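Local coordinates for protein rubisco operon transcriptional regulator (Synechocystis sp., PDB 5Y2W) that is a LysR-type transcriptional regulator, probably a repressor coordinating carbon and nitrogen metabolism, whose regulatory domain binds 2-phosphoglycolate, at residues 187-192 with 203-208. Numbering follows the deposited sequence.
Sequences WYVANL and TFLDYL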
loop_
_atom_site.group_PDB
_atom_site.type_symbol
_atom_site.label_atom_id
_atom_site.label_comp_id
_atom_site.label_asym_id
_atom_site.label_seq_id
_atom_site.Cartn_x
_atom_site.Cartn_y
_atom_site.Cartn_z
ATOM N N TRP A 187 1.731 -15.576 -9.563
ATOM C CA TRP A 187 0.516 -14.812 -9.714
ATOM C C TRP A 187 -0.443 -15.487 -10.716
ATOM O O TRP A 187 -0.062 -15.841 -11.821
ATOM C CB TRP A 187 0.844 -13.403 -10.216
ATOM C CG TRP A 187 1.373 -12.442 -9.200
ATOM C CD1 TRP A 187 1.264 -12.508 -7.841
ATOM C CD2 TRP A 187 2.055 -11.240 -9.484
ATOM N NE1 TRP A 187 1.849 -11.411 -7.263
ATOM C CE2 TRP A 187 2.336 -10.614 -8.249
ATOM C CE3 TRP A 187 2.412 -10.586 -10.676
ATOM C CZ2 TRP A 187 3.000 -9.416 -8.164
ATOM C CZ3 TRP A 187 3.097 -9.413 -10.583
ATOM C CH2 TRP A 187 3.352 -8.815 -9.320
ATOM N N TYR A 188 -1.701 -15.595 -10.323
ATOM C CA TYR A 188 -2.736 -16.141 -11.157
ATOM C C TYR A 188 -3.760 -15.091 -11.422
ATOM O O TYR A 188 -4.084 -14.306 -10.531
ATOM C CB TYR A 188 -3.454 -17.266 -10.447
ATOM C CG TYR A 188 -2.626 -18.490 -10.141
ATOM C CD1 TYR A 188 -2.353 -19.444 -11.122
ATOM C CD2 TYR A 188 -2.148 -18.715 -8.843
ATOM C CE1 TYR A 188 -1.625 -20.590 -10.823
ATOM C CE2 TYR A 188 -1.416 -19.832 -8.542
ATOM C CZ TYR A 188 -1.165 -20.777 -9.528
ATOM O OH TYR A 188 -0.443 -21.870 -9.159
ATOM N N VAL A 189 -4.281 -15.075 -12.645
ATOM C CA VAL A 189 -5.480 -14.298 -12.940
ATOM C C VAL A 189 -6.692 -15.260 -13.002
ATOM O O VAL A 189 -6.692 -16.285 -13.687
ATOM C CB VAL A 189 -5.348 -13.432 -14.195
ATOM C CG1 VAL A 189 -4.913 -14.264 -15.376
ATOM C CG2 VAL A 189 -6.666 -12.720 -14.496
ATOM N N ALA A 190 -7.688 -14.900 -12.211
ATOM C CA ALA A 190 -8.758 -15.769 -11.836
ATOM C C ALA A 190 -10.086 -15.054 -12.040
ATOM O O ALA A 190 -10.128 -13.828 -12.063
ATOM C CB ALA A 190 -8.607 -16.196 -10.379
ATOM N N ASN A 191 -11.128 -15.857 -12.233
ATOM C CA ASN A 191 -12.518 -15.421 -12.207
ATOM C C ASN A 191 -13.373 -16.533 -11.611
ATOM O O ASN A 191 -12.949 -17.703 -11.543
ATOM C CB ASN A 191 -13.003 -15.107 -13.601
ATOM C CG ASN A 191 -12.982 -16.324 -14.509
ATOM O OD1 ASN A 191 -13.979 -17.008 -14.662
ATOM N ND2 ASN A 191 -11.858 -16.582 -15.119
ATOM N N LEU A 192 -14.539 -16.161 -11.110
ATOM C CA LEU A 192 -15.475 -17.135 -10.499
ATOM C C LEU A 192 -15.740 -18.242 -11.536
ATOM O O LEU A 192 -15.953 -17.937 -12.722
ATOM C CB LEU A 192 -16.781 -16.439 -10.040
ATOM C CG LEU A 192 -16.682 -15.417 -8.861
ATOM C CD1 LEU A 192 -18.017 -14.940 -8.303
ATOM C CD2 LEU A 192 -15.861 -15.957 -7.694
ATOM N N THR A 203 -11.250 -9.243 -22.931
ATOM C CA THR A 203 -10.191 -8.576 -23.751
ATOM C C THR A 203 -8.940 -8.339 -22.876
ATOM O O THR A 203 -7.811 -8.491 -23.325
ATOM C CB THR A 203 -10.658 -7.212 -24.323
ATOM O OG1 THR A 203 -11.975 -7.336 -24.886
ATOM C CG2 THR A 203 -9.693 -6.683 -25.351
ATOM N N PHE A 204 -9.160 -7.965 -21.616
ATOM C CA PHE A 204 -8.042 -7.637 -20.725
ATOM C C PHE A 204 -7.230 -8.892 -20.437
ATOM O O PHE A 204 -5.994 -8.869 -20.487
ATOM C CB PHE A 204 -8.499 -6.992 -19.390
ATOM C CG PHE A 204 -7.339 -6.735 -18.459
ATOM C CD1 PHE A 204 -6.397 -5.757 -18.768
ATOM C CD2 PHE A 204 -7.112 -7.544 -17.354
ATOM C CE1 PHE A 204 -5.291 -5.555 -17.962
ATOM C CE2 PHE A 204 -5.996 -7.339 -16.541
ATOM C CZ PHE A 204 -5.092 -6.340 -16.852
ATOM N N LEU A 205 -7.961 -9.981 -20.191
ATOM C CA LEU A 205 -7.420 -11.276 -19.841
ATOM C C LEU A 205 -6.477 -11.780 -20.899
ATOM O O LEU A 205 -5.324 -12.167 -20.604
ATOM C CB LEU A 205 -8.581 -12.244 -19.603
ATOM C CG LEU A 205 -8.286 -13.697 -19.182
ATOM C CD1 LEU A 205 -7.416 -13.768 -17.918
ATOM C CD2 LEU A 205 -9.594 -14.473 -18.957
ATOM N N ASP A 206 -6.926 -11.717 -22.145
ATOM C CA ASP A 206 -6.085 -12.118 -23.273
ATOM C C ASP A 206 -4.920 -11.174 -23.402
ATOM O O ASP A 206 -3.837 -11.585 -23.792
ATOM C CB ASP A 206 -6.873 -12.103 -24.617
ATOM C CG ASP A 206 -8.035 -13.090 -24.635
ATOM O OD1 ASP A 206 -7.971 -14.100 -23.920
ATOM O OD2 ASP A 206 -9.029 -12.853 -25.327
ATOM N N TYR A 207 -5.154 -9.888 -23.129
ATOM C CA TYR A 207 -4.063 -8.899 -23.188
ATOM C C TYR A 207 -2.966 -9.227 -22.128
ATOM O O TYR A 207 -1.746 -9.300 -22.417
ATOM C CB TYR A 207 -4.615 -7.464 -23.022
ATOM C CG TYR A 207 -3.507 -6.443 -22.813
ATOM C CD1 TYR A 207 -2.691 -6.035 -23.869
ATOM C CD2 TYR A 207 -3.242 -5.927 -21.541
ATOM C CE1 TYR A 207 -1.657 -5.136 -23.667
ATOM C CE2 TYR A 207 -2.211 -5.034 -21.329
ATOM C CZ TYR A 207 -1.429 -4.634 -22.390
ATOM O OH TYR A 207 -0.418 -3.738 -22.140
ATOM N N LEU A 208 -3.430 -9.470 -20.915
ATOM C CA LEU A 208 -2.531 -9.854 -19.810
ATOM C C LEU A 208 -1.731 -11.086 -20.170
ATOM O O LEU A 208 -0.494 -11.096 -20.051
ATOM C CB LEU A 208 -3.345 -10.109 -18.528
ATOM C CG LEU A 208 -2.578 -10.511 -17.252
ATOM C CD1 LEU A 208 -1.532 -9.475 -16.821
ATOM C CD2 LEU A 208 -3.564 -10.717 -16.130
#
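In the regulatory domain, helix 199-211 packs on one face of the mixed five-stranded sheet, and Val189 of strand 186-192 meets Leu205 and Leu208 of that helix there. The two leucines are three positions apart, close to one helical turn, which places both over the same valine; the nearest CA atoms, those of Val189 and Leu205, are 7.8 Å apart. Val189 CG1 lies 3.6 Å from Leu205 CD1, and Val189 CG2 touches the same methyl at 3.7 Å, so CD1 bears on both branches. Leu208 CD2 comes within 3.8 Å of Val189 CB, the two side chains meeting tip to tip. Chi1 of 53° sets Val189 CG1 between its backbone N and carbonyl carbon, while CG2 extends opposite the N, and this spread presents both methyls to the helix. The sheet order 2-1-3-5-4, with strand 186-192 antiparallel to its neighbours, fits the periplasmic-binding-protein-like fold of LysR effector domains. An alanine at Val189 has neither methyl, which would probably open a gap under Leu205 CD1 and leave the helix less closely seated on the strand at this point. All three residues are buried, and their contact is wholly apolar. Leu208 also touches Leu28 of helix 24-35, and Phe204 meets Phe32 of the same helix edge-to-face. The bound 2-phosphoglycolate is about 13 Å from the Val189 side chain.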